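Local atomic coordinates of putative SAM-dependent O-methyltranferase (Podospora anserina, PDB entry 4YMG), a protein that probably transfers a methyl group from S-adenosylmethionine to an oxygen of its substrate, probably in a cation-dependent reaction. Residues 45-50 with 73-78. Numbering follows the deposited sequence.
Sequences ADKMSS and GCYSGY. With SAM (S-adenosylmethionine), chain H; PO4 (phosphate ion), chain I.
K47 lies across the ring of Y75 at about a right angle, its CB over one face, 15° off the ring normal, in a CH-pi contact. The extended chain carries CD past the rim, to 3.8 Å from CE1 of Y75; lysine suits the place because its methylenes can lie along a long, flat ring. Its NZ also meets O4 of a phosphate, 3.1 Å away, probably from the crystallisation liquor. In the ring plane, O3' of S-adenosylmethionine (SAM) meets the edge of Y75, 3.2 Å from CD1. A45 CB packs near the phenol oxygen of the same residue.

M48 fills the angle between the two tyrosines. Its CB meets Y75, while SD, a flexible, polarisable thioether, sits obliquely to the Y78 ring, 4.5 Å from the centroid, a Met-aromatic contact between side chains crossing at about a right angle. With CG anti to the backbone N (chi1 172°), Y78 sends its ring to the 45-50 loop, where a tyrosine is long enough for OH to donate to S50 O at 3.0 Å. The hydroxyl stands above the carbonyl plane, 38° out of it. From the same loop as M48, the small hydroxyl of S49 donates to the carboxylate, OG to SAM O 2.7 Å.

Further out, W35 of helix 29-41 meets the Y78 ring and bonds to S49 O, and E98 takes the backbone N of Y75. The positive phi angles of G73 and G77 suit glycine, and G77 N closes the type II' beta turn from C74. The loop after strand 68-72 is the glycine-containing cofactor loop of the Rossmann-like methyltransferase fold. S49 from one loop and G73 O from the other thus hold the carboxylate and amino group, with M48 CG beside OXT and K47 CB near CE, consistent with an amino-acid end anchored by both loops.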
ATOM      1  N   ALA B  45     -24.170  -5.075  -8.046  1.00 38.07           N
ATOM      2  CA  ALA B  45     -23.454  -6.336  -8.199  1.00 35.78           C
ATOM      3  C   ALA B  45     -22.452  -6.527  -7.064  1.00 32.23           C
ATOM      4  O   ALA B  45     -22.077  -7.669  -6.754  1.00 24.76           O
ATOM      5  CB  ALA B  45     -22.742  -6.393  -9.540  1.00 34.43           C
ATOM      6  N   ASP B  46     -22.007  -5.414  -6.470  1.00 28.29           N
ATOM      7  CA  ASP B  46     -21.115  -5.461  -5.309  1.00 32.36           C
ATOM      8  C   ASP B  46     -19.745  -6.035  -5.743  1.00 33.93           C
ATOM      9  O   ASP B  46     -19.090  -6.749  -4.974  1.00 33.37           O
ATOM     10  CB  ASP B  46     -21.788  -6.294  -4.186  1.00 31.48           C
ATOM     11  CG  ASP B  46     -21.038  -6.270  -2.858  1.00 32.38           C
ATOM     12  OD1 ASP B  46     -20.436  -5.235  -2.507  1.00 34.45           O
ATOM     13  OD2 ASP B  46     -21.077  -7.308  -2.154  1.00 25.88           O
ATOM     14  N   LYS B  47     -19.307  -5.701  -6.967  1.00 30.21           N
ATOM     15  CA  LYS B  47     -18.115  -6.336  -7.556  1.00 28.30           C
ATOM     16  C   LYS B  47     -17.020  -5.398  -8.083  1.00 26.82           C
ATOM     17  O   LYS B  47     -15.839  -5.715  -7.992  1.00 26.24           O
ATOM     18  CB  LYS B  47     -18.521  -7.264  -8.704  1.00 22.85           C
ATOM     19  CG  LYS B  47     -19.133  -8.576  -8.257  1.00 26.65           C
ATOM     20  CD  LYS B  47     -19.307  -9.547  -9.409  1.00 26.36           C
ATOM     21  CE  LYS B  47     -20.195 -10.710  -8.990  1.00 25.71           C
ATOM     22  NZ  LYS B  47     -20.158 -11.839  -9.957  1.00 24.70           N
ATOM     23  N   MET B  48     -17.384  -4.263  -8.662  1.00 28.21           N
ATOM     24  CA  MET B  48     -16.349  -3.441  -9.287  1.00 25.85           C
ATOM     25  C   MET B  48     -15.559  -2.665  -8.221  1.00 22.80           C
ATOM     26  O   MET B  48     -16.066  -2.390  -7.130  1.00 22.85           O
ATOM     27  CB  MET B  48     -16.958  -2.492 -10.328  1.00 28.17           C
ATOM     28  CG  MET B  48     -15.967  -2.026 -11.378  1.00 22.51           C
ATOM     29  SD  MET B  48     -16.624  -0.814 -12.529  1.00 37.27           S
ATOM     30  CE  MET B  48     -17.920  -0.133 -11.519  1.00 35.80           C
ATOM     31  N   SER B  49     -14.302  -2.354  -8.532  1.00 21.90           N
ATOM     32  CA  SER B  49     -13.440  -1.596  -7.625  1.00 27.82           C
ATOM     33  C   SER B  49     -13.889  -0.140  -7.528  1.00 23.65           C
ATOM     34  O   SER B  49     -14.646   0.336  -8.377  1.00 25.02           O
ATOM     35  CB  SER B  49     -11.980  -1.662  -8.093  1.00 29.16           C
ATOM     36  OG  SER B  49     -11.536  -3.001  -8.185  1.00 36.84           O
ATOM     37  N   SER B  50     -13.427   0.569  -6.501  1.00 19.34           N
ATOM     38  CA  SER B  50     -13.779   1.987  -6.343  1.00 23.21           C
ATOM     39  C   SER B  50     -12.971   2.877  -7.281  1.00 17.42           C
ATOM     40  O   SER B  50     -12.015   2.410  -7.910  1.00 14.58           O
ATOM     41  CB  SER B  50     -13.565   2.441  -4.897  1.00 21.49           C
ATOM     42  OG  SER B  50     -12.183   2.435  -4.554  1.00 21.69           O
ATOM     43  N   GLY B  73      -9.949 -11.960 -13.246  1.00 13.63           N
ATOM     44  CA  GLY B  73     -11.285 -11.509 -12.949  1.00 13.22           C
ATOM     45  C   GLY B  73     -11.621 -10.189 -13.578  1.00 15.60           C
ATOM     46  O   GLY B  73     -11.694  -9.206 -12.942  1.00 21.73           O
ATOM     47  N   CYS B  74     -11.796 -10.194 -14.875  1.00 16.68           N
ATOM     48  CA  CYS B  74     -11.919  -9.000 -15.675  1.00 14.84           C
ATOM     49  C   CYS B  74     -13.174  -8.176 -15.375  1.00 16.60           C
ATOM     50  O   CYS B  74     -13.139  -7.003 -15.377  1.00 17.73           O
ATOM     51  CB  CYS B  74     -11.919  -9.354 -17.138  1.00 15.45           C
ATOM     52  SG  CYS B  74     -11.794  -7.976 -18.251  1.00 17.98           S
ATOM     53  N   TYR B  75     -14.263  -8.848 -15.077  1.00 18.14           N
ATOM     54  CA  TYR B  75     -15.592  -8.254 -14.930  1.00 18.76           C
ATOM     55  C   TYR B  75     -15.941  -7.408 -16.166  1.00 17.86           C
ATOM     56  O   TYR B  75     -16.079  -7.956 -17.261  1.00 17.57           O
ATOM     57  CB  TYR B  75     -15.691  -7.429 -13.634  1.00 15.69           C
ATOM     58  CG  TYR B  75     -17.127  -7.088 -13.248  1.00 20.04           C
ATOM     59  CD1 TYR B  75     -18.077  -8.097 -13.083  1.00 18.99           C
ATOM     60  CD2 TYR B  75     -17.526  -5.767 -13.043  1.00 19.28           C
ATOM     61  CE1 TYR B  75     -19.382  -7.808 -12.733  1.00 17.86           C
ATOM     62  CE2 TYR B  75     -18.838  -5.458 -12.686  1.00 20.24           C
ATOM     63  CZ  TYR B  75     -19.757  -6.488 -12.526  1.00 21.86           C
ATOM     64  OH  TYR B  75     -21.055  -6.208 -12.181  1.00 23.13           O
ATOM     65  N   SER B  76     -16.065  -6.091 -16.002  1.00 18.68           N
ATOM     66  CA  SER B  76     -16.433  -5.218 -17.121  1.00 20.54           C
ATOM     67  C   SER B  76     -15.213  -4.588 -17.778  1.00 15.80           C
ATOM     68  O   SER B  76     -15.341  -3.848 -18.756  1.00 18.28           O
ATOM     69  CB  SER B  76     -17.392  -4.108 -16.665  1.00 22.01           C
ATOM     70  OG  SER B  76     -16.710  -3.107 -15.926  1.00 19.33           O
ATOM     71  N   GLY B  77     -14.037  -4.868 -17.226  1.00 14.47           N
ATOM     72  CA  GLY B  77     -12.792  -4.419 -17.824  1.00 16.81           C
ATOM     73  C   GLY B  77     -12.236  -3.164 -17.186  1.00 18.77           C
ATOM     74  O   GLY B  77     -11.265  -2.588 -17.681  1.00 17.65           O
ATOM     75  N   TYR B  78     -12.845  -2.745 -16.082  1.00 18.05           N
ATOM     76  CA  TYR B  78     -12.443  -1.518 -15.400  1.00 15.22           C
ATOM     77  C   TYR B  78     -10.980  -1.530 -14.956  1.00 13.42           C
ATOM     78  O   TYR B  78     -10.232  -0.604 -15.268  1.00 16.64           O
ATOM     79  CB  TYR B  78     -13.341  -1.267 -14.184  1.00 13.68           C
ATOM     80  CG  TYR B  78     -12.889  -0.113 -13.304  1.00 15.71           C
ATOM     81  CD1 TYR B  78     -12.999   1.205 -13.737  1.00 21.66           C
ATOM     82  CD2 TYR B  78     -12.384  -0.340 -12.034  1.00 17.67           C
ATOM     83  CE1 TYR B  78     -12.601   2.266 -12.927  1.00 21.75           C
ATOM     84  CE2 TYR B  78     -11.983   0.708 -11.217  1.00 17.85           C
ATOM     85  CZ  TYR B  78     -12.096   2.010 -11.671  1.00 20.73           C
ATOM     86  OH  TYR B  78     -11.692   3.045 -10.861  1.00 19.68           O
TER
HETATM   87  N   SAM H1001     -11.133  -6.736 -11.522  1.00 18.63           N
HETATM   88  CA  SAM H1001     -12.452  -6.112 -11.667  1.00 19.74           C
HETATM   89  C   SAM H1001     -12.459  -4.628 -11.298  1.00 26.85           C
HETATM   90  O   SAM H1001     -11.551  -4.118 -10.624  1.00 22.62           O
HETATM   91  OXT SAM H1001     -13.402  -3.924 -11.669  1.00 28.68           O
HETATM   92  CB  SAM H1001     -13.537  -6.805 -10.852  1.00 16.78           C
HETATM   93  CG  SAM H1001     -13.395  -8.309 -10.651  1.00 16.10           C
HETATM   94  SD  SAM H1001     -14.944  -9.042 -10.055  1.00 21.56           S
HETATM   95  CE  SAM H1001     -14.775  -8.728  -8.272  1.00 32.20           C
HETATM   96  C5' SAM H1001     -14.595 -10.832 -10.113  1.00 17.04           C
HETATM   97  C4' SAM H1001     -14.687 -11.365 -11.536  1.00 16.67           C
HETATM   98  O4' SAM H1001     -14.143 -12.670 -11.589  1.00 19.43           O
HETATM   99  C3' SAM H1001     -16.141 -11.474 -11.991  1.00 18.40           C
HETATM  100  O3' SAM H1001     -16.284 -10.799 -13.218  1.00 20.71           O
HETATM  101  C2' SAM H1001     -16.385 -12.966 -12.167  1.00 16.61           C
HETATM  102  O2' SAM H1001     -17.217 -13.262 -13.266  1.00 21.77           O
HETATM  103  C1' SAM H1001     -14.974 -13.499 -12.370  1.00 15.05           C
HETATM  104  N9  SAM H1001     -14.806 -14.898 -11.952  1.00 16.62           N
HETATM  105  C8  SAM H1001     -15.296 -15.528 -10.828  1.00 20.11           C
HETATM  106  N7  SAM H1001     -14.880 -16.822 -10.849  1.00 20.67           N
HETATM  107  C5  SAM H1001     -14.115 -17.012 -11.958  1.00 23.66           C
HETATM  108  C6  SAM H1001     -13.446 -18.113 -12.486  1.00 22.43           C
HETATM  109  N6  SAM H1001     -13.473 -19.287 -11.862  1.00 21.58           N
HETATM  110  N1  SAM H1001     -12.743 -17.980 -13.668  1.00 16.63           N
HETATM  111  C2  SAM H1001     -12.715 -16.778 -14.337  1.00 17.38           C
HETATM  112  N3  SAM H1001     -13.377 -15.684 -13.819  1.00 16.83           N
HETATM  113  C4  SAM H1001     -14.055 -15.801 -12.648  1.00 19.04           C
HETATM  114  P   PO4 I1002     -17.400 -13.351  -7.914  1.00 36.54           P
HETATM  115  O1  PO4 I1002     -16.574 -12.103  -7.716  1.00 37.89           O
HETATM  116  O2  PO4 I1002     -16.660 -14.559  -7.378  1.00 38.02           O
HETATM  117  O3  PO4 I1002     -18.724 -13.193  -7.198  1.00 37.27           O
HETATM  118  O4  PO4 I1002     -17.672 -13.599  -9.379  1.00 37.47           O